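Local coordinates for protein flavodoxin (PDB 2ARK) that probably serves as a low-potential electron donor to a number of redox enzymes, using FMN as its cofactor, at residues Thr18-Met21 with Ala22-Val25; Lys72-Phe75 with Asp76-Gly80. All blocks are in the same frame, centred on the assembly; numbering follows the deposited sequence.

Both contacts are local, and they come in series along the chain: contact 1 in helix 17-30, contact 2 in helix 69-78 and the residues just after it. Each helix is the connection of a beta-alpha-beta unit built on the same parallel sheet, the first between strands 5-11 and 35-41, the second between strands 55-61 and 90-97. The contact centres lie 22 Å apart and their nearest atoms about 12 Å, so the two do not touch. Their surroundings differ: contact 1 holds a phosphate ion that probably stands in the site of the cofactor's phosphate, whereas contact 2 turns one flank to a second subunit, another copy of the protein.

Contact 1. Residues Thr18-Met21 with Ala22-Val25. With PO4 (phosphate ion), chain G.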
loop_
_atom_site.group_PDB
_atom_site.type_symbol
_atom_site.label_atom_id
_atom_site.label_comp_id
_atom_site.label_asym_id
_atom_site.label_seq_id
_atom_site.Cartn_x
_atom_site.Cartn_y
_atom_site.Cartn_z
ATOM N N THR A 18 14.340 0.027 17.180
ATOM C CA THR A 18 14.337 -1.055 16.207
ATOM C C THR A 18 15.460 -2.083 16.469
ATOM O O THR A 18 15.245 -3.279 16.195
ATOM C CB THR A 18 14.318 -0.541 14.732
ATOM O OG1 THR A 18 13.286 0.449 14.617
ATOM C CG2 THR A 18 14.006 -1.680 13.717
ATOM N N LYS A 19 16.602 -1.642 17.039
ATOM C CA LYS A 19 17.655 -2.558 17.503
ATOM C C LYS A 19 17.132 -3.468 18.615
ATOM O O LYS A 19 17.354 -4.665 18.577
ATOM C CB LYS A 19 18.955 -1.835 17.954
ATOM C CG LYS A 19 20.232 -2.790 18.013
ATOM C CD LYS A 19 21.269 -2.440 19.065
ATOM C CE LYS A 19 22.552 -3.287 18.961
ATOM N NZ LYS A 19 23.857 -2.533 19.385
ATOM N N LYS A 20 16.437 -2.919 19.599
ATOM C CA LYS A 20 15.820 -3.732 20.646
ATOM C C LYS A 20 14.792 -4.734 20.065
ATOM O O LYS A 20 14.803 -5.912 20.434
ATOM C CB LYS A 20 15.222 -2.849 21.752
ATOM C CG LYS A 20 16.261 -2.379 22.803
ATOM C CD LYS A 20 17.244 -1.331 22.223
ATOM C CE LYS A 20 18.740 -1.437 22.733
ATOM N NZ LYS A 20 19.727 -0.673 21.840
HETATM N N MSE A 21 13.948 -4.289 19.125
HETATM C CA MSE A 21 13.088 -5.222 18.375
HETATM C C MSE A 21 13.877 -6.307 17.670
HETATM O O MSE A 21 13.487 -7.451 17.706
HETATM C CB MSE A 21 12.252 -4.513 17.323
HETATM C CG MSE A 21 11.341 -3.446 17.855
HETATM SE SE MSE A 21 10.247 -2.683 16.426
HETATM C CE MSE A 21 8.839 -4.123 16.283
ATOM N N ALA A 22 14.982 -5.946 17.034
ATOM C CA ALA A 22 15.775 -6.874 16.201
ATOM C C ALA A 22 16.382 -7.982 17.031
ATOM O O ALA A 22 16.495 -9.131 16.582
ATOM C CB ALA A 22 16.857 -6.116 15.497
ATOM N N GLU A 23 16.755 -7.624 18.265
ATOM C CA GLU A 23 17.388 -8.563 19.175
ATOM C C GLU A 23 16.364 -9.598 19.620
ATOM O O GLU A 23 16.697 -10.775 19.780
ATOM C CB GLU A 23 17.975 -7.834 20.376
ATOM C CG GLU A 23 19.266 -7.120 20.107
ATOM C CD GLU A 23 19.639 -6.141 21.221
ATOM O OE1 GLU A 23 18.789 -5.833 22.083
ATOM O OE2 GLU A 23 20.793 -5.664 21.248
ATOM N N LEU A 24 15.122 -9.148 19.809
ATOM C CA LEU A 24 14.011 -9.996 20.216
ATOM C C LEU A 24 13.530 -10.895 19.090
ATOM O O LEU A 24 13.189 -12.057 19.334
ATOM C CB LEU A 24 12.861 -9.153 20.748
ATOM C CG LEU A 24 13.125 -8.571 22.149
ATOM C CD1 LEU A 24 12.227 -7.356 22.428
ATOM C CD2 LEU A 24 13.025 -9.633 23.250
ATOM N N VAL A 25 13.524 -10.365 17.864
ATOM C CA VAL A 25 13.249 -11.181 16.671
ATOM C C VAL A 25 14.275 -12.334 16.566
ATOM O O VAL A 25 13.914 -13.498 16.343
ATOM C CB VAL A 25 13.223 -10.321 15.356
ATOM C CG1 VAL A 25 13.066 -11.210 14.115
ATOM C CG2 VAL A 25 12.121 -9.300 15.406
HETATM P P PO4 G . 14.625 3.328 16.034
HETATM O O1 PO4 G . 13.149 3.646 16.008
HETATM O O2 PO4 G . 15.373 4.462 15.459
HETATM O O3 PO4 G . 15.137 3.209 17.422
HETATM O O4 PO4 G . 14.945 2.131 15.232
#
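Lys19 and Glu23, one turn apart on helix 17-30, send their side chains obliquely past each other, and the touching is done by carbon rather than nitrogen. CE of Lys19 comes within 3.7 Å of OE2 of Glu23, while NZ of Lys19 stays 4.8 Å from that same oxygen, so the opposite charges lie near each other without a salt bridge. Glu23 has CG anti to its own carbonyl carbon (chi1 -77°), which lays the start of its chain back over the preceding turn, with CG 3.5 Å from the carbonyl oxygen of Lys19. That oxygen also receives the backbone N-H of Glu23.

A similar overlap is seen on the buried side. CB of Ala22 sits 3.3 Å from O of Thr18, the acceptor of its own N-H, and packs onto Val9 and Tyr11 of strand 5-11. CG2 of Val25 leans 3.3 Å from O of Met21. The same oxygen takes the N-H of Val25 in a fairly straight bond (162°). Met21, a selenomethionine, directs its chain away from residues 22-25 and packs on Phe94, Cys154 and Pro145, while Leu24 lies against Pro145 and helix 148-168.

At the N-terminal end of the segment, near the start of the helix, Thr18 faces a phosphate ion, probably from the crystallisation liquor. Its backbone N donates to O4 of the ion at 2.9 Å and weakly to O3. With OG1 beside the backbone N (chi1 -49°), the hydroxyl also approaches O4, at a doubtfully short separation. Thr15 N binds the ion too. An anion held by backbone N-H groups where the first strand leads into its helix is characteristic of the flavodoxin fold, and the ion's position is consistent with the site that takes the FMN phosphate in flavodoxins.

Contact 2. Residues Lys72-Phe75 with Asp76-Gly80; sequences KRFF and DDVLG
Lys72 reaches along helix 69-78 to Asp76, forming an i to i+4 salt bridge on the connecting helix of a beta-alpha-beta unit of the flavodoxin fold. Its chain bends at chi2, chi3 and chi4, bringing NZ to 3.0 Å from OD2 of Asp76, which uses its syn lone pair. NZ also donates to the carbonyl oxygens of Asn63 and Val67 of the second subunit. A methionine in place of Lys72 would probably leave the Asp76 carboxylate without its charged mate and those two carbonyls without their donor.

Arg73 follows, its guanidinium plane turned 35° from the carboxylate of Asp77, with only CG of Arg73 near OD2 of Asp77, at 3.9 Å. Both polar ends turn to Trp69 of the second subunit: the guanidinium makes a cation-pi contact with it, and Asp77 OD2 accepts from its NE1.

Phe74 has CG anti to its backbone N (chi1 180°), and the ring thereby swings toward the residues one turn on. CB of Val78 lies over one face in a CH-pi contact, 25° off the ring normal, while CG of Leu79 comes within 3.7 Å of CE2 of Phe74. The carbonyl of Phe74 takes two N-H groups, weakly that of Val78 and in a straighter bond (161°) that of Leu79; this i+5 bond belongs to the wider pi-type turn.

Phe75 packs against Met114 and Leu115 of helix 104-117 and runs side by side with Leu79, whose CD1 makes a CH-pi contact 3.6 Å above the plane of the Phe75 ring, shifted toward the rim nearest CE2 and CD2.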
loop_
_atom_site.group_PDB
_atom_site.type_symbol
_atom_site.label_atom_id
_atom_site.label_comp_id
_atom_site.label_asym_id
_atom_site.label_seq_id
_atom_site.Cartn_x
_atom_site.Cartn_y
_atom_site.Cartn_z
ATOM N N LYS A 72 16.794 1.202 2.360
ATOM C CA LYS A 72 16.507 1.313 0.945
ATOM C C LYS A 72 17.799 1.294 0.118
ATOM O O LYS A 72 17.869 0.611 -0.918
ATOM C CB LYS A 72 15.680 2.598 0.685
ATOM C CG LYS A 72 15.145 2.728 -0.718
ATOM C CD LYS A 72 13.957 1.769 -1.011
ATOM C CE LYS A 72 13.913 1.328 -2.486
ATOM N NZ LYS A 72 13.946 2.526 -3.371
ATOM N N ARG A 73 18.836 1.998 0.575
ATOM C CA ARG A 73 20.096 2.063 -0.191
ATOM C C ARG A 73 20.810 0.707 -0.222
ATOM O O ARG A 73 21.402 0.323 -1.232
ATOM C CB ARG A 73 21.005 3.141 0.380
ATOM C CG ARG A 73 22.382 3.301 -0.295
ATOM C CD ARG A 73 23.356 3.452 0.822
ATOM N NE ARG A 73 23.961 4.740 0.817
ATOM C CZ ARG A 73 24.586 5.326 1.835
ATOM N NH1 ARG A 73 25.103 6.515 1.596
ATOM N NH2 ARG A 73 24.679 4.783 3.065
ATOM N N PHE A 74 20.731 -0.023 0.880
ATOM C CA PHE A 74 21.293 -1.336 0.951
ATOM C C PHE A 74 20.659 -2.285 -0.085
ATOM O O PHE A 74 21.364 -3.046 -0.791
ATOM C CB PHE A 74 21.128 -1.896 2.373
ATOM C CG PHE A 74 21.687 -3.272 2.534
ATOM C CD1 PHE A 74 23.045 -3.453 2.835
ATOM C CD2 PHE A 74 20.875 -4.386 2.360
ATOM C CE1 PHE A 74 23.588 -4.740 2.966
ATOM C CE2 PHE A 74 21.404 -5.667 2.487
ATOM C CZ PHE A 74 22.766 -5.844 2.788
ATOM N N PHE A 75 19.336 -2.253 -0.160
ATOM C CA PHE A 75 18.630 -3.036 -1.143
ATOM C C PHE A 75 18.880 -2.574 -2.560
ATOM O O PHE A 75 19.103 -3.394 -3.426
ATOM C CB PHE A 75 17.133 -3.131 -0.797
ATOM C CG PHE A 75 16.849 -4.178 0.230
ATOM C CD1 PHE A 75 17.140 -3.947 1.565
ATOM C CD2 PHE A 75 16.363 -5.417 -0.141
ATOM C CE1 PHE A 75 16.934 -4.936 2.525
ATOM C CE2 PHE A 75 16.150 -6.417 0.804
ATOM C CZ PHE A 75 16.433 -6.183 2.138
ATOM N N ASP A 76 18.868 -1.268 -2.794
ATOM C CA ASP A 76 18.995 -0.744 -4.145
ATOM C C ASP A 76 20.384 -0.988 -4.636
ATOM O O ASP A 76 20.545 -1.405 -5.769
ATOM C CB ASP A 76 18.713 0.775 -4.239
ATOM C CG ASP A 76 17.236 1.125 -4.095
ATOM O OD1 ASP A 76 16.389 0.266 -4.443
ATOM O OD2 ASP A 76 16.930 2.272 -3.649
ATOM N N ASP A 77 21.379 -0.720 -3.789
ATOM C CA ASP A 77 22.753 -0.586 -4.256
ATOM C C ASP A 77 23.669 -1.744 -3.921
ATOM O O ASP A 77 24.535 -2.091 -4.726
ATOM C CB ASP A 77 23.381 0.732 -3.774
ATOM C CG ASP A 77 22.786 1.976 -4.466
ATOM O OD1 ASP A 77 21.914 1.862 -5.379
ATOM O OD2 ASP A 77 23.213 3.093 -4.089
ATOM N N VAL A 78 23.511 -2.322 -2.735
ATOM C CA VAL A 78 24.316 -3.489 -2.341
ATOM C C VAL A 78 23.725 -4.774 -2.934
ATOM O O VAL A 78 24.435 -5.520 -3.589
ATOM C CB VAL A 78 24.532 -3.582 -0.785
ATOM C CG1 VAL A 78 25.242 -4.871 -0.394
ATOM C CG2 VAL A 78 25.341 -2.372 -0.290
ATOM N N LEU A 79 22.426 -5.007 -2.739
ATOM C CA LEU A 79 21.775 -6.199 -3.284
ATOM C C LEU A 79 21.403 -6.102 -4.760
ATOM O O LEU A 79 21.014 -7.091 -5.367
ATOM C CB LEU A 79 20.548 -6.570 -2.473
ATOM C CG LEU A 79 20.724 -6.869 -0.992
ATOM C CD1 LEU A 79 19.454 -7.503 -0.558
ATOM C CD2 LEU A 79 21.933 -7.817 -0.713
ATOM N N GLY A 80 21.546 -4.922 -5.336
ATOM C CA GLY A 80 21.165 -4.696 -6.726
ATOM C C GLY A 80 21.743 -5.647 -7.764
ATOM O O GLY A 80 21.086 -5.926 -8.769
#